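Side-chain contacts in ORF99 (Acidianus Filamentous Virus 1, PDB 3DF6), which is of unknown function but belongs to the DUF1374 family and is probably related to the AcrID1 anti-CRISPR proteins: residues E5-K8 / L9-K12; V14-F17 / L18-R21. The protein carries 2 engineered substitutions. All blocks are in the same frame, centred on the assembly; numbering follows the deposited sequence.

Contacts 1 and 2 follow one another along helix 3-18, the first complete before the second begins, with their centres about 13 Å apart. Contact 1 spans about two turns, residues 5-12, from near the N-terminal end of the helix; contact 2 covers the last turn and the Schellman turn that leads to strand 22-23. Both rest on the five-stranded antiparallel sheet, contact 1 on strand 25-34 and contact 2 through Val14 and Leu18 on strand 69-80 and through Phe17 on Phe25 of strand 25-34. Leu9 and Lys12 pack on Lys12 and Leu9 of the second subunit, and Leu16 on its Leu9, so this helix and the residues after it form part of the dimer interface.

Contact 1: residues E5-K8 / L9-K12; sequences EFHK and LLIK
Glu5 meets Leu9 through the backbone: Leu9 N donates to Glu5 O over 2.9 Å with an N-H...O angle of 156°, the first of four successive i to i+4 bonds. The Glu5 carboxylate turns toward Lys8, and Glu5 OE1 and Lys8 NZ stand 3.8 Å apart, a long salt bridge one turn on.

Phe6 carries the main apolar contact. Its CE2 lies 3.6 Å from Leu10 CD1, while Leu10 CG sits 4.1 Å above the ring plane, displaced toward the rim, and Leu10 CD2 is over the same ring face. The ring arrives there because Phe6 CG is set opposite the backbone N (chi1 177°); Leu10 has its CG beside its own N, and the two side chains slant across each other. The Phe6 carbonyl is used as well, accepting Leu10 N at 3.0 Å. This is the buried stripe of helix 3-18, an amphipathic helix laid on the antiparallel sheet: Phe6 also touches Leu29 and Thr31, and Leu10 touches Met27, all on strand 25-34.

His7 stands beside that stripe. Its NE2 lies at the edge of the Phe6 ring, in plane, and is fixed by a hydrogen bond with Thr31 OG1, while ND1 has a weak bond with Glu37; the imidazole CD2 approaches Leu10 CD1 obliquely at 4.3 Å. His7 O accepts Ile11 N, and Ile11 CG1 rests 3.4 Å from that same oxygen.

Lys8 completes the series, its O receiving Lys12 N at 3.0 Å, with Lys12 CB close by. The ammonium of Lys8, an exposed residue, is brought round to Glu5 by a bend in its chain at chi3 (62°). Across the dimer, Leu9 and Lys12 pack reciprocally against Lys12 and Leu9 of the second subunit.

Contact 2: residues V14-F17 / L18-R21; sequences VDLF and LEDR. With CA (calcium ion), chain J.
Phe17 and Leu18 meet where Leu18 CD2 comes within 3.9 Å of Phe17 CD2, with CE2 almost as near; the backbone N of Leu18 lies obliquely to the ring, which also makes an edge-to-face contact with the Phe25 ring. The other flat group, the Asp15 carboxylate, binds a calcium ion through one oxygen: OD1 is 2.3 Å from the metal, whereas OD2 is too far to be a ligand. Four waters are also bound to the ion, and one of them donates to Asp15 OD2 at 2.7 Å, so metal and water together fix the rotation of the carboxylate.

The helix ends in a Schellman motif. Asp20 has a positive phi (68°), and two bonds return into the last turn, Arg21 N to Leu16 O at 3.0 Å and Asp20 N to Phe17 O. In the second, Asp20 N stands above the carbonyl plane, 66° out of it, while Leu18 N and Glu19 N still make ordinary helical bonds to Val14 O and Asp15 O. The hydrophobic contact usual for this motif is present too: Leu16 CD2 touches the aliphatic part of Arg21 at CD, 4.0 Å away, and the Glu19 carboxylate oxygen OE1 stands beside the same methyl.

Val14 and Leu18 run side by side, pointing the same way; Val14 touches Leu73 and Leu18 touches Lys71, both on strand 69-80. Val14 CG1, placed opposite the backbone N (chi1 170°), is the branch that meets Leu18 CD1.

The loop's polar ends have outside partners. Asp20 OD1 forms a salt bridge with Lys71, and Arg21 NH2 reaches across the dimer to hydrogen-bond with Thr3 OG1 of the second subunit. Leu18 CG sits 3.3 Å from Val14 O, the oxygen that already accepts Leu18 N.

Contact 1: residues E5-K8 / L9-K12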
ATOM      1  N   GLU C   5       8.844  13.318  -2.992  1.00 17.70           N
ATOM      2  CA  GLU C   5       9.331  11.952  -2.885  1.00 16.43           C
ATOM      3  C   GLU C   5       8.176  11.028  -2.532  1.00 14.67           C
ATOM      4  O   GLU C   5       8.109   9.905  -3.018  1.00 13.76           O
ATOM      5  CB  GLU C   5      10.452  11.842  -1.842  1.00 16.63           C
ATOM      6  CG  GLU C   5      11.742  12.576  -2.225  1.00 18.71           C
ATOM      7  CD  GLU C   5      12.359  12.096  -3.543  1.00 21.28           C
ATOM      8  OE1 GLU C   5      12.114  10.937  -3.946  1.00 21.37           O
ATOM      9  OE2 GLU C   5      13.107  12.886  -4.167  1.00 24.70           O
ATOM     10  N   PHE C   6       7.269  11.536  -1.698  1.00 13.22           N
ATOM     11  CA  PHE C   6       6.052  10.825  -1.318  1.00 12.84           C
ATOM     12  C   PHE C   6       5.179  10.524  -2.544  1.00 12.78           C
ATOM     13  O   PHE C   6       4.747   9.380  -2.733  1.00 12.16           O
ATOM     14  CB  PHE C   6       5.299  11.617  -0.222  1.00 12.77           C
ATOM     15  CG  PHE C   6       3.985  11.002   0.192  1.00 13.86           C
ATOM     16  CD1 PHE C   6       3.946   9.932   1.084  1.00 11.58           C
ATOM     17  CD2 PHE C   6       2.775  11.490  -0.314  1.00 13.62           C
ATOM     18  CE1 PHE C   6       2.732   9.364   1.471  1.00 13.56           C
ATOM     19  CE2 PHE C   6       1.551  10.932   0.089  1.00 11.82           C
ATOM     20  CZ  PHE C   6       1.536   9.857   0.958  1.00 12.62           C
ATOM     21  N   HIS C   7       4.970  11.524  -3.410  1.00 12.19           N
ATOM     22  CA  HIS C   7       4.136  11.299  -4.595  1.00 12.43           C
ATOM     23  C   HIS C   7       4.809  10.362  -5.593  1.00 12.36           C
ATOM     24  O   HIS C   7       4.139   9.526  -6.212  1.00 11.89           O
ATOM     25  CB  HIS C   7       3.717  12.629  -5.239  1.00 12.69           C
ATOM     26  CG  HIS C   7       2.909  13.499  -4.324  1.00 12.95           C
ATOM     27  ND1 HIS C   7       2.739  14.850  -4.530  1.00 13.53           N
ATOM     28  CD2 HIS C   7       2.244  13.208  -3.180  1.00 11.75           C
ATOM     29  CE1 HIS C   7       1.992  15.352  -3.560  1.00 14.48           C
ATOM     30  NE2 HIS C   7       1.689  14.377  -2.721  1.00 13.50           N
ATOM     31  N   LYS C   8       6.124  10.501  -5.736  1.00 11.83           N
ATOM     32  CA  LYS C   8       6.924   9.550  -6.514  1.00 13.15           C
ATOM     33  C   LYS C   8       6.768   8.107  -6.008  1.00 12.50           C
ATOM     34  O   LYS C   8       6.662   7.177  -6.808  1.00 12.36           O
ATOM     35  CB  LYS C   8       8.413   9.940  -6.510  1.00 12.82           C
ATOM     36  CG  LYS C   8       8.801  10.884  -7.622  1.00 15.21           C
ATOM     37  CD  LYS C   8      10.304  11.228  -7.602  1.00 16.16           C
ATOM     38  CE  LYS C   8      11.202   9.989  -7.808  1.00 19.32           C
ATOM     39  NZ  LYS C   8      12.640  10.302  -7.611  1.00 21.65           N
ATOM     40  N   LEU C   9       6.790   7.915  -4.693  1.00 12.85           N
ATOM     41  CA  LEU C   9       6.540   6.582  -4.126  1.00 13.53           C
ATOM     42  C   LEU C   9       5.132   6.061  -4.440  1.00 13.54           C
ATOM     43  O   LEU C   9       4.965   4.892  -4.815  1.00 13.44           O
ATOM     44  CB  LEU C   9       6.831   6.530  -2.614  1.00 13.72           C
ATOM     45  CG  LEU C   9       6.551   5.182  -1.921  1.00 13.32           C
ATOM     46  CD1 LEU C   9       7.611   4.852  -0.887  1.00 13.91           C
ATOM     47  CD2 LEU C   9       5.131   5.117  -1.278  1.00 13.66           C
ATOM     48  N   LEU C  10       4.118   6.916  -4.322  1.00 13.94           N
ATOM     49  CA  LEU C  10       2.755   6.482  -4.653  1.00 14.26           C
ATOM     50  C   LEU C  10       2.640   6.004  -6.105  1.00 14.68           C
ATOM     51  O   LEU C  10       1.967   5.002  -6.379  1.00 14.55           O
ATOM     52  CB  LEU C  10       1.739   7.596  -4.405  1.00 14.82           C
ATOM     53  CG  LEU C  10       1.607   8.139  -2.969  1.00 15.26           C
ATOM     54  CD1 LEU C  10       0.559   9.260  -2.910  1.00 12.73           C
ATOM     55  CD2 LEU C  10       1.273   7.015  -1.991  1.00 14.15           C
ATOM     56  N   ILE C  11       3.305   6.723  -7.017  1.00 13.69           N
ATOM     57  CA  ILE C  11       3.321   6.372  -8.437  1.00 13.82           C
ATOM     58  C   ILE C  11       3.992   5.014  -8.626  1.00 13.67           C
ATOM     59  O   ILE C  11       3.497   4.176  -9.384  1.00 14.21           O
ATOM     60  CB  ILE C  11       4.026   7.479  -9.303  1.00 13.23           C
ATOM     61  CG1 ILE C  11       3.185   8.759  -9.334  1.00 11.97           C
ATOM     62  CG2 ILE C  11       4.265   6.997 -10.735  1.00 14.23           C
ATOM     63  CD1 ILE C  11       3.988   9.999  -9.694  1.00 10.85           C
ATOM     64  N   LYS C  12       5.120   4.818  -7.948  1.00 13.74           N
ATOM     65  CA  LYS C  12       5.834   3.552  -7.932  1.00 13.82           C
ATOM     66  C   LYS C  12       5.017   2.372  -7.374  1.00 13.56           C
ATOM     67  O   LYS C  12       5.105   1.249  -7.901  1.00 12.75           O
ATOM     68  CB  LYS C  12       7.131   3.710  -7.143  1.00 14.37           C
ATOM     69  CG  LYS C  12       8.023   2.476  -7.125  1.00 18.57           C
ATOM     70  CD  LYS C  12       8.485   2.044  -8.529  1.00 25.72           C
ATOM     71  CE  LYS C  12       9.564   0.967  -8.410  1.00 27.79           C
ATOM     72  NZ  LYS C  12      10.106   0.498  -9.719  1.00 31.23           N
TER

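Contact 2: residues V14-F17 / L18-R21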
ATOM      1  N   VAL C  14       1.830   2.092  -7.587  1.00 13.05           N
ATOM      2  CA  VAL C  14       0.892   1.764  -8.665  1.00 13.64           C
ATOM      3  C   VAL C  14       1.623   0.987  -9.776  1.00 14.30           C
ATOM      4  O   VAL C  14       1.128  -0.047 -10.250  1.00 13.60           O
ATOM      5  CB  VAL C  14       0.122   3.043  -9.180  1.00 13.92           C
ATOM      6  CG1 VAL C  14      -0.681   2.762 -10.454  1.00 14.52           C
ATOM      7  CG2 VAL C  14      -0.791   3.566  -8.097  1.00 12.47           C
ATOM      8  N   ASP C  15       2.816   1.460 -10.151  1.00 13.95           N
ATOM      9  CA  ASP C  15       3.639   0.727 -11.106  1.00 14.89           C
ATOM     10  C   ASP C  15       3.896  -0.733 -10.690  1.00 13.95           C
ATOM     11  O   ASP C  15       3.770  -1.638 -11.513  1.00 13.20           O
ATOM     12  CB  ASP C  15       4.970   1.441 -11.328  1.00 15.01           C
ATOM     13  CG  ASP C  15       4.804   2.707 -12.128  1.00 18.85           C
ATOM     14  OD1 ASP C  15       3.773   2.834 -12.823  1.00 20.87           O
ATOM     15  OD2 ASP C  15       5.699   3.577 -12.059  1.00 24.71           O
ATOM     16  N   LEU C  16       4.245  -0.939  -9.421  1.00 12.69           N
ATOM     17  CA  LEU C  16       4.575  -2.268  -8.901  1.00 12.49           C
ATOM     18  C   LEU C  16       3.329  -3.159  -8.860  1.00 12.02           C
ATOM     19  O   LEU C  16       3.399  -4.384  -9.057  1.00 10.89           O
ATOM     20  CB  LEU C  16       5.165  -2.150  -7.490  1.00 12.28           C
ATOM     21  CG  LEU C  16       6.609  -1.670  -7.393  1.00 13.35           C
ATOM     22  CD1 LEU C  16       6.887  -1.247  -5.947  1.00 14.85           C
ATOM     23  CD2 LEU C  16       7.591  -2.757  -7.835  1.00 15.23           C
ATOM     24  N   PHE C  17       2.201  -2.531  -8.582  1.00 11.80           N
ATOM     25  CA  PHE C  17       0.909  -3.187  -8.635  1.00 13.48           C
ATOM     26  C   PHE C  17       0.602  -3.645 -10.062  1.00 13.96           C
ATOM     27  O   PHE C  17       0.245  -4.814 -10.275  1.00 13.70           O
ATOM     28  CB  PHE C  17      -0.201  -2.273  -8.068  1.00 13.66           C
ATOM     29  CG  PHE C  17      -1.595  -2.709  -8.443  1.00 14.05           C
ATOM     30  CD1 PHE C  17      -2.138  -3.881  -7.912  1.00 11.52           C
ATOM     31  CD2 PHE C  17      -2.345  -1.964  -9.351  1.00 12.70           C
ATOM     32  CE1 PHE C  17      -3.421  -4.316  -8.268  1.00 12.53           C
ATOM     33  CE2 PHE C  17      -3.645  -2.376  -9.716  1.00 12.89           C
ATOM     34  CZ  PHE C  17      -4.177  -3.562  -9.185  1.00 12.21           C
ATOM     35  N   LEU C  18       0.770  -2.751 -11.042  1.00 14.29           N
ATOM     36  CA  LEU C  18       0.578  -3.136 -12.437  1.00 15.19           C
ATOM     37  C   LEU C  18       1.541  -4.259 -12.920  1.00 15.90           C
ATOM     38  O   LEU C  18       1.129  -5.126 -13.720  1.00 16.12           O
ATOM     39  CB  LEU C  18       0.557  -1.900 -13.383  1.00 15.63           C
ATOM     40  CG  LEU C  18      -0.492  -0.812 -13.030  1.00 15.23           C
ATOM     41  CD1 LEU C  18      -0.288   0.468 -13.883  1.00 13.59           C
ATOM     42  CD2 LEU C  18      -1.939  -1.312 -13.124  1.00 14.71           C
ATOM     43  N   GLU C  19       2.782  -4.257 -12.416  1.00 15.51           N
ATOM     44  CA  GLU C  19       3.767  -5.348 -12.628  1.00 16.48           C
ATOM     45  C   GLU C  19       3.409  -6.672 -11.951  1.00 16.00           C
ATOM     46  O   GLU C  19       4.016  -7.714 -12.250  1.00 16.21           O
ATOM     47  CB  GLU C  19       5.128  -4.936 -12.079  1.00 16.71           C
ATOM     48  CG  GLU C  19       5.844  -3.925 -12.904  1.00 22.23           C
ATOM     49  CD  GLU C  19       7.191  -3.531 -12.321  1.00 27.09           C
ATOM     50  OE1 GLU C  19       7.720  -4.237 -11.428  1.00 29.96           O
ATOM     51  OE2 GLU C  19       7.719  -2.496 -12.780  1.00 31.94           O
ATOM     52  N   ASP C  20       2.440  -6.613 -11.029  1.00 15.24           N
ATOM     53  CA  ASP C  20       2.029  -7.725 -10.194  1.00 14.97           C
ATOM     54  C   ASP C  20       3.078  -8.167  -9.171  1.00 15.24           C
ATOM     55  O   ASP C  20       3.057  -9.300  -8.709  1.00 15.51           O
ATOM     56  CB  ASP C  20       1.558  -8.925 -11.030  1.00 15.60           C
ATOM     57  CG  ASP C  20       0.617  -9.816 -10.260  1.00 15.95           C
ATOM     58  OD1 ASP C  20      -0.227  -9.292  -9.496  1.00 14.99           O
ATOM     59  OD2 ASP C  20       0.728 -11.044 -10.416  1.00 17.69           O
ATOM     60  N   ARG C  21       3.994  -7.274  -8.822  1.00 15.06           N
ATOM     61  CA  ARG C  21       4.869  -7.465  -7.673  1.00 15.13           C
ATOM     62  C   ARG C  21       4.055  -7.167  -6.410  1.00 14.59           C
ATOM     63  O   ARG C  21       4.077  -7.947  -5.425  1.00 14.72           O
ATOM     64  CB  ARG C  21       6.112  -6.582  -7.803  1.00 15.80           C
ATOM     65  CG  ARG C  21       6.872  -6.843  -9.097  1.00 18.96           C
ATOM     66  CD  ARG C  21       8.363  -6.540  -8.980  1.00 22.64           C
ATOM     67  NE  ARG C  21       9.044  -7.431  -8.045  1.00 24.72           N
ATOM     68  CZ  ARG C  21      10.365  -7.573  -7.985  1.00 24.78           C
ATOM     69  NH1 ARG C  21      11.144  -6.890  -8.816  1.00 25.65           N
ATOM     70  NH2 ARG C  21      10.908  -8.394  -7.100  1.00 22.00           N
TER
HETATM   71 CA    CA J 102       2.597   4.407 -13.994  1.00 37.53          CA
HETATM   72  O   HOH W   1       4.963   5.563 -13.811  1.00 35.86           O
HETATM   73  O   HOH W   2       1.788   4.870 -11.734  1.00 28.03           O
HETATM   74  O   HOH W   3       0.398   3.708 -14.945  1.00 37.45           O
HETATM   75  O   HOH W   4       2.821   6.389 -15.293  1.00 30.33           O